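PDB 3VOV: glucokinase, which catalyses, as a hexokinase of the ROK family, the ATP-dependent phosphorylation of glucose and probably of related hexoses. Local coordinates for residues B[23-28]-B[52-57]; B[4-9]-B[59-64]. All coordinates share one frame; numbering follows the deposited sequence.

Contact 1 (B[23-28]-B[52-57]); sequences LLSKVV and REAGVR
Leu24 and Ala54 make the apolar centre of this contact, where the turn leading into strand 27-30 runs past the C-terminal end of helix 36-54. The CB of Leu24 lies 3.8 Å from the CB of Ala54. Farther out, Leu24 swings its CG beside its own backbone N (chi1 -51°), which carries CD1 past the helix end to within 4.1 Å of CG2 of Val56. Those two side chains meet at a slant. Val56 can stand there because Gly55, with a positive phi of 75°, takes the chain out of the helix.

The polar groups work differently. No direct hydrogen bond joins the segments; a water does it instead, donating to the carbonyl O of Leu24 at 2.7 Å and to the carbonyl O of Glu53 at 3.1 Å, so that one molecule serves two backbone acceptors. Ser25 points its CB at the helix, and its OG sits between backbone N and carbonyl carbon (chi1 57°), 3.7 Å from the CB of Ala54. That hydroxyl is gripped by two partners beyond the segments, the carbonyl of Ala50 and the N of Val17, which ties the turn to helix and sheet together.

Glu53 supplies the remaining touch. Its CB rests against Ser25 CB at 3.9 Å, and the extended chain brings the carboxylate across Val27, with OE2 3.7 Å from CG2 of that valine. OE2 also forms a salt bridge with Arg49 one turn earlier, which probably helps hold the carboxylate in place.

Strand 12-18 lies next to the turn: Leu24 and Val27 bond to its backbone at Val17 and Ala15, and Ala54 touches Val17. The C-terminal end of helix 36-54 packs on the face of the sheet near strands 12-18 and 27-30.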
# COMPACT_ATOMS: atom_id res chain seq x y z
N LEU B 23 -8.06 29.28 -34.62
CA LEU B 23 -8.43 28.55 -35.82
C LEU B 23 -9.00 29.53 -36.86
O LEU B 23 -9.79 30.40 -36.49
CB LEU B 23 -9.50 27.52 -35.47
CG LEU B 23 -9.01 26.32 -34.61
CD1 LEU B 23 -10.19 25.40 -34.16
CD2 LEU B 23 -7.93 25.56 -35.39
N LEU B 24 -8.63 29.39 -38.13
CA LEU B 24 -9.28 30.17 -39.20
C LEU B 24 -10.35 29.39 -39.92
O LEU B 24 -11.09 29.96 -40.71
CB LEU B 24 -8.28 30.77 -40.20
CG LEU B 24 -7.12 31.54 -39.55
CD1 LEU B 24 -6.08 32.01 -40.57
CD2 LEU B 24 -7.60 32.71 -38.71
N SER B 25 -10.42 28.08 -39.64
CA SER B 25 -11.42 27.18 -40.17
C SER B 25 -11.55 25.97 -39.27
O SER B 25 -10.68 25.72 -38.43
CB SER B 25 -11.10 26.73 -41.62
OG SER B 25 -9.82 26.10 -41.73
N LYS B 26 -12.65 25.24 -39.42
CA LYS B 26 -12.86 24.00 -38.68
C LYS B 26 -13.72 22.98 -39.44
O LYS B 26 -14.90 23.22 -39.68
CB LYS B 26 -13.47 24.25 -37.29
CG LYS B 26 -13.54 22.95 -36.53
CD LYS B 26 -13.68 23.10 -35.05
CE LYS B 26 -13.79 21.72 -34.41
NZ LYS B 26 -14.30 21.87 -33.03
N VAL B 27 -13.14 21.82 -39.74
CA VAL B 27 -13.79 20.83 -40.61
C VAL B 27 -13.83 19.57 -39.82
O VAL B 27 -12.86 19.21 -39.14
CB VAL B 27 -12.99 20.65 -41.92
CG1 VAL B 27 -13.38 19.33 -42.70
CG2 VAL B 27 -13.16 21.89 -42.79
N VAL B 28 -14.97 18.91 -39.82
CA VAL B 28 -15.06 17.63 -39.13
C VAL B 28 -15.68 16.63 -40.09
O VAL B 28 -16.68 16.97 -40.76
CB VAL B 28 -15.81 17.74 -37.77
CG1 VAL B 28 -16.01 16.38 -37.10
CG2 VAL B 28 -15.10 18.76 -36.81
N ARG B 52 -9.25 25.54 -47.97
CA ARG B 52 -10.24 26.22 -48.83
C ARG B 52 -11.17 27.10 -48.01
O ARG B 52 -11.47 28.25 -48.38
CB ARG B 52 -11.07 25.21 -49.63
CG ARG B 52 -10.27 24.49 -50.69
CD ARG B 52 -11.17 23.77 -51.69
NE ARG B 52 -11.97 22.69 -51.09
CZ ARG B 52 -11.55 21.43 -50.97
NH1 ARG B 52 -10.34 21.08 -51.37
NH2 ARG B 52 -12.36 20.52 -50.42
N GLU B 53 -11.62 26.58 -46.86
CA GLU B 53 -12.49 27.35 -45.99
C GLU B 53 -11.84 28.53 -45.29
O GLU B 53 -12.52 29.51 -44.96
CB GLU B 53 -13.15 26.47 -44.97
CG GLU B 53 -14.24 25.67 -45.55
CD GLU B 53 -14.97 24.87 -44.52
OE1 GLU B 53 -15.00 25.27 -43.33
OE2 GLU B 53 -15.54 23.83 -44.91
N ALA B 54 -10.55 28.44 -45.04
CA ALA B 54 -9.85 29.57 -44.44
C ALA B 54 -9.36 30.55 -45.51
O ALA B 54 -9.01 31.69 -45.19
CB ALA B 54 -8.68 29.10 -43.59
N GLY B 55 -9.27 30.08 -46.75
CA GLY B 55 -8.80 30.89 -47.83
C GLY B 55 -7.31 31.05 -47.73
O GLY B 55 -6.72 31.92 -48.37
N VAL B 56 -6.68 30.20 -46.92
CA VAL B 56 -5.24 30.29 -46.75
C VAL B 56 -4.72 28.88 -46.69
O VAL B 56 -5.40 27.99 -46.17
CB VAL B 56 -4.81 30.93 -45.40
CG1 VAL B 56 -3.83 32.04 -45.66
CG2 VAL B 56 -6.00 31.45 -44.65
N ARG B 57 -3.49 28.73 -47.14
CA ARG B 57 -2.74 27.50 -47.15
C ARG B 57 -1.79 27.45 -45.95
O ARG B 57 -1.17 28.45 -45.60
CB ARG B 57 -1.92 27.53 -48.43
CG ARG B 57 -1.20 26.26 -48.84
CD ARG B 57 -0.46 26.46 -50.20
NE ARG B 57 0.55 25.43 -50.43
CZ ARG B 57 0.28 24.22 -50.90
NH1 ARG B 57 -0.97 23.89 -51.23
NH2 ARG B 57 1.26 23.34 -51.07
O HOH W 1 -13.46 29.60 -41.98

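Contact 2 (B[4-9]-B[59-64]); sequences VGLDLG and EAIGLG
Two neighbouring parallel strands at the heart of the mixed five-stranded sheet, 3-8 and 61-65, form this buried contact. Their axes come within 4.7 Å and diverge by 17°. Five backbone hydrogen bonds zip them together: Val4 N to Ala60 O and Gly62 N to Val4 O, then Leu6 N to Gly62 O, Gly64 N to Leu6 O and Leu8 N to Gly64 O. The bond from Leu6 N to Gly62 O is short (2.7 Å) but bent, 144° at the hydrogen, whereas Leu8 N reaches Gly64 O at 2.8 Å almost straight. Weaker CA-H...O contacts run alongside the ladder, from Ile61 CA to Val4 O and from Leu63 CA to Leu6 O.

One face of this pair is apolar. Leu6 CD1 presses on Ile61 CG2 at 3.5 Å, and Val4 CB lies 4.1 Å from Ile61 CG1. Leu63 holds CG anti to its N (chi1 172°), and its CD1 leans across to the other strand, 3.7 Å from Leu6 CB and 4.0 Å from Leu8 CB. Helices 36-54 and 90-98 cover this face, through Leu43 and Leu94 among others. The other face carries Asp7 alongside Gly5, Gly62 and Gly64.

Strand 3-8 bonds through Gly5 and Asp7 to the antiparallel strand 12-18, and Ile61 bonds on to strand 102-106. Strand order 3-2-1-4-5 is the core of the actin-like ATPase (ribonuclease H-like) fold, whose first strand and the turn after it typically approach the nucleotide phosphates, probably here too.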
# COMPACT_ATOMS: atom_id res chain seq x y z
N VAL B 4 -1.76 23.99 -40.65
CA VAL B 4 -3.00 23.24 -40.57
C VAL B 4 -2.86 22.25 -39.41
O VAL B 4 -1.83 21.62 -39.30
CB VAL B 4 -3.25 22.44 -41.85
CG1 VAL B 4 -4.43 21.49 -41.68
CG2 VAL B 4 -3.46 23.42 -43.06
N GLY B 5 -3.86 22.20 -38.51
CA GLY B 5 -3.90 21.16 -37.50
C GLY B 5 -4.83 20.06 -37.94
O GLY B 5 -5.83 20.32 -38.61
N LEU B 6 -4.51 18.83 -37.57
CA LEU B 6 -5.40 17.68 -37.78
C LEU B 6 -5.47 16.90 -36.47
O LEU B 6 -4.44 16.70 -35.81
CB LEU B 6 -4.84 16.74 -38.88
CG LEU B 6 -4.77 17.27 -40.30
CD1 LEU B 6 -3.88 16.42 -41.25
CD2 LEU B 6 -6.23 17.30 -40.82
N ASP B 7 -6.66 16.44 -36.10
CA ASP B 7 -6.80 15.62 -34.88
C ASP B 7 -7.48 14.33 -35.32
O ASP B 7 -8.64 14.37 -35.77
CB ASP B 7 -7.60 16.36 -33.77
CG ASP B 7 -7.57 15.62 -32.41
OD1 ASP B 7 -6.62 14.83 -32.14
OD2 ASP B 7 -8.49 15.81 -31.58
N LEU B 8 -6.76 13.20 -35.27
CA LEU B 8 -7.29 11.96 -35.80
C LEU B 8 -7.90 11.19 -34.63
O LEU B 8 -7.17 10.76 -33.77
CB LEU B 8 -6.18 11.11 -36.42
CG LEU B 8 -6.53 9.65 -36.75
CD1 LEU B 8 -7.69 9.53 -37.85
CD2 LEU B 8 -5.27 8.86 -37.20
N GLY B 9 -9.23 11.05 -34.60
CA GLY B 9 -9.88 10.21 -33.56
C GLY B 9 -10.49 8.94 -34.13
O GLY B 9 -10.50 8.70 -35.36
N GLU B 59 1.72 26.32 -44.00
CA GLU B 59 3.05 25.86 -44.38
C GLU B 59 3.57 24.57 -43.75
O GLU B 59 4.65 24.09 -44.11
CB GLU B 59 4.10 26.96 -44.35
CG GLU B 59 4.12 27.91 -43.21
CD GLU B 59 5.04 29.07 -43.56
OE1 GLU B 59 4.62 29.95 -44.34
OE2 GLU B 59 6.19 29.10 -43.06
N ALA B 60 2.78 24.00 -42.84
CA ALA B 60 3.13 22.73 -42.21
C ALA B 60 1.83 22.15 -41.67
O ALA B 60 0.83 22.88 -41.51
CB ALA B 60 4.12 22.91 -41.08
N ILE B 61 1.85 20.84 -41.41
CA ILE B 61 0.67 20.22 -40.87
C ILE B 61 1.05 19.60 -39.51
O ILE B 61 2.13 19.00 -39.38
CB ILE B 61 0.16 19.16 -41.84
CG1 ILE B 61 -0.33 19.85 -43.14
CG2 ILE B 61 -0.92 18.29 -41.19
CD1 ILE B 61 -1.02 18.91 -44.09
N GLY B 62 0.20 19.78 -38.51
CA GLY B 62 0.40 19.07 -37.24
C GLY B 62 -0.71 18.06 -37.12
O GLY B 62 -1.88 18.37 -37.43
N LEU B 63 -0.34 16.84 -36.75
CA LEU B 63 -1.28 15.71 -36.65
C LEU B 63 -1.22 15.04 -35.29
O LEU B 63 -0.16 14.46 -34.89
CB LEU B 63 -0.97 14.67 -37.74
CG LEU B 63 -1.76 13.34 -37.62
CD1 LEU B 63 -3.30 13.54 -37.80
CD2 LEU B 63 -1.24 12.35 -38.71
N GLY B 64 -2.35 15.06 -34.60
CA GLY B 64 -2.48 14.54 -33.29
C GLY B 64 -3.22 13.24 -33.38
O GLY B 64 -4.22 13.11 -34.10

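Overall arrangement
Both contacts belong to the same N-terminal sheet, with centres about 12 Å apart and on one side of the chain's centre. Along the chain strand 3-8 comes first, then the turn into strand 27-30, helix 36-54 with its end at 52-57, and finally strand 61-65, so contact 1 falls wholly between the two halves of contact 2. Helix 36-54 links them: it bridges the sheet from the edge strand 27-30 to strand 61-65, packing on the face of contact 2 that carries Val4, Leu8 and Leu63 and ending at contact 1. Contact 2 is thus the parallel centre and contact 1 the outer margin of one actin-like lobe, away from the zinc site.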